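Side-chain contact in HicB3 antitoxin (Yersinia pestis, PDB 4P78), which pairs with the HicA3 toxin in a toxin-antitoxin complex and probably neutralises it: residues I5-F8 with G13-G16. Sequence-based numbering, arbitrary orientation.
Sequences IFIF and GFDG
Phe8 and Asp15 pair in the beta hairpin of strands 2-9 and 14-17, the two inner strands of the four-stranded antiparallel sheet of this chain. They form a hydrogen-bonded pair. Phe8 N donates to Asp15 O at 2.7 Å, almost in line with that carbonyl (C=O...N 174°). Asp15 N returns a bond to Phe8 O at 3.0 Å, lying in the carbonyl plane. Ile7 and Gly16 form the next, non-hydrogen-bonded pair. Here the backbones come close: Gly16 CA makes a CA-H...O contact with Phe6 O at 3.0 Å. Ile7 CA lies 3.2 Å from Asp15 O, which thus receives both this C-H and the Phe8 N-H. Phe8 and Asp15 share one face of the sheet. Asp15 CG sits between its backbone N and carbonyl carbon (chi1 60°), and OD2 lies alongside Phe8 CB at 3.9 Å. The Phe8 ring presents its edge to the partner strand, with CD2 4.2 Å from Gly16 CA. Ile7 and Phe14 meet on the side of helix 31-52. The end of the isoleucine, CD1, reaches Phe14 CD1 at 4.2 Å, approaching the ring obliquely. Phe31 of that helix stacks on Phe14, and Ile34 touches both side chains. Ile7 also meets the second subunit. Phe8 and Asp15 face the HicA3 toxin chain, whose Ser50 packs on Phe8 and hydrogen-bonds Asp15 OD2. OD2 of the buried carboxylate thus finds its partner across that interface, and OD1 is hydrogen-bonded elsewhere too, while two backbone bonds pair its strand with strand 2-9.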
ATOM      1  N   ILE A   5       5.819   1.036  -2.244  1.00 21.33           N
ATOM      2  CA  ILE A   5       5.803   1.234  -3.692  1.00 21.03           C
ATOM      3  C   ILE A   5       4.416   1.707  -4.108  1.00 20.87           C
ATOM      4  O   ILE A   5       3.424   1.389  -3.452  1.00 23.96           O
ATOM      5  CB  ILE A   5       6.179  -0.052  -4.469  1.00 22.58           C
ATOM      6  CG1 ILE A   5       5.296  -1.226  -4.044  1.00 21.83           C
ATOM      7  CG2 ILE A   5       7.679  -0.390  -4.285  1.00 22.26           C
ATOM      8  CD1 ILE A   5       5.462  -2.464  -4.925  1.00 23.77           C
ATOM      9  N   PHE A   6       4.349   2.504  -5.169  1.00 20.49           N
ATOM     10  CA  PHE A   6       3.074   2.903  -5.758  1.00 21.07           C
ATOM     11  C   PHE A   6       2.918   2.076  -7.017  1.00 23.59           C
ATOM     12  O   PHE A   6       3.811   2.095  -7.867  1.00 22.49           O
ATOM     13  CB  PHE A   6       3.031   4.402  -6.112  1.00 21.82           C
ATOM     14  CG  PHE A   6       2.919   5.327  -4.936  1.00 18.64           C
ATOM     15  CD1 PHE A   6       2.847   4.842  -3.639  1.00 19.51           C
ATOM     16  CD2 PHE A   6       2.867   6.694  -5.135  1.00 21.16           C
ATOM     17  CE1 PHE A   6       2.739   5.709  -2.576  1.00 22.08           C
ATOM     18  CE2 PHE A   6       2.752   7.564  -4.070  1.00 20.46           C
ATOM     19  CZ  PHE A   6       2.686   7.069  -2.793  1.00 20.21           C
ATOM     20  N   ILE A   7       1.821   1.330  -7.156  1.00 23.31           N
ATOM     21  CA  ILE A   7       1.652   0.572  -8.380  1.00 22.11           C
ATOM     22  C   ILE A   7       0.325   0.837  -9.089  1.00 27.77           C
ATOM     23  O   ILE A   7      -0.674   1.237  -8.484  1.00 27.56           O
ATOM     24  CB  ILE A   7       1.800  -0.947  -8.142  1.00 23.69           C
ATOM     25  CG1 ILE A   7       0.622  -1.515  -7.378  1.00 28.86           C
ATOM     26  CG2 ILE A   7       3.108  -1.266  -7.432  1.00 27.46           C
ATOM     27  CD1 ILE A   7       0.709  -3.013  -7.219  1.00 33.50           C
ATOM     28  N   PHE A   8       0.347   0.583 -10.391  1.00 23.83           N
ATOM     29  CA  PHE A   8      -0.724   0.951 -11.300  1.00 25.08           C
ATOM     30  C   PHE A   8      -0.973  -0.205 -12.241  1.00 26.43           C
ATOM     31  O   PHE A   8      -0.031  -0.872 -12.679  1.00 26.22           O
ATOM     32  CB  PHE A   8      -0.357   2.212 -12.087  1.00 22.07           C
ATOM     33  CG  PHE A   8       0.011   3.366 -11.223  1.00 27.28           C
ATOM     34  CD1 PHE A   8      -0.945   4.296 -10.844  1.00 26.07           C
ATOM     35  CD2 PHE A   8       1.311   3.516 -10.765  1.00 23.89           C
ATOM     36  CE1 PHE A   8      -0.600   5.365 -10.036  1.00 25.31           C
ATOM     37  CE2 PHE A   8       1.646   4.575  -9.949  1.00 21.98           C
ATOM     38  CZ  PHE A   8       0.683   5.499  -9.583  1.00 22.37           C
ATOM     39  N   GLY A  13       0.274  -6.420 -16.521  1.00 37.35           N
ATOM     40  CA  GLY A  13       0.018  -6.675 -15.117  1.00 37.68           C
ATOM     41  C   GLY A  13       0.050  -5.370 -14.337  1.00 35.03           C
ATOM     42  O   GLY A  13      -0.963  -4.677 -14.228  1.00 29.83           O
ATOM     43  N   PHE A  14       1.219  -5.026 -13.799  1.00 30.81           N
ATOM     44  CA  PHE A  14       1.378  -3.782 -13.050  1.00 25.86           C
ATOM     45  C   PHE A  14       2.720  -3.109 -13.314  1.00 25.05           C
ATOM     46  O   PHE A  14       3.700  -3.762 -13.664  1.00 23.38           O
ATOM     47  CB  PHE A  14       1.260  -4.027 -11.546  1.00 32.23           C
ATOM     48  CG  PHE A  14       0.053  -4.830 -11.147  1.00 38.54           C
ATOM     49  CD1 PHE A  14      -1.135  -4.199 -10.830  1.00 36.72           C
ATOM     50  CD2 PHE A  14       0.117  -6.216 -11.079  1.00 38.65           C
ATOM     51  CE1 PHE A  14      -2.244  -4.935 -10.453  1.00 40.15           C
ATOM     52  CE2 PHE A  14      -0.988  -6.957 -10.707  1.00 39.39           C
ATOM     53  CZ  PHE A  14      -2.167  -6.314 -10.394  1.00 40.91           C
ATOM     54  N   ASP A  15       2.768  -1.800 -13.105  1.00 24.44           N
ATOM     55  CA  ASP A  15       4.055  -1.131 -12.956  1.00 24.30           C
ATOM     56  C   ASP A  15       3.944  -0.060 -11.884  1.00 22.70           C
ATOM     57  O   ASP A  15       2.859   0.167 -11.337  1.00 24.60           O
ATOM     58  CB  ASP A  15       4.538  -0.554 -14.294  1.00 22.06           C
ATOM     59  CG  ASP A  15       3.576   0.465 -14.895  1.00 27.32           C
ATOM     60  OD1 ASP A  15       3.600   0.627 -16.132  1.00 27.30           O
ATOM     61  OD2 ASP A  15       2.815   1.128 -14.154  1.00 26.46           O
ATOM     62  N   GLY A  16       5.062   0.581 -11.562  1.00 20.88           N
ATOM     63  CA  GLY A  16       5.037   1.675 -10.620  1.00 20.32           C
ATOM     64  C   GLY A  16       6.423   2.148 -10.254  1.00 22.31           C
ATOM     65  O   GLY A  16       7.368   1.951 -11.011  1.00 20.58           O
TER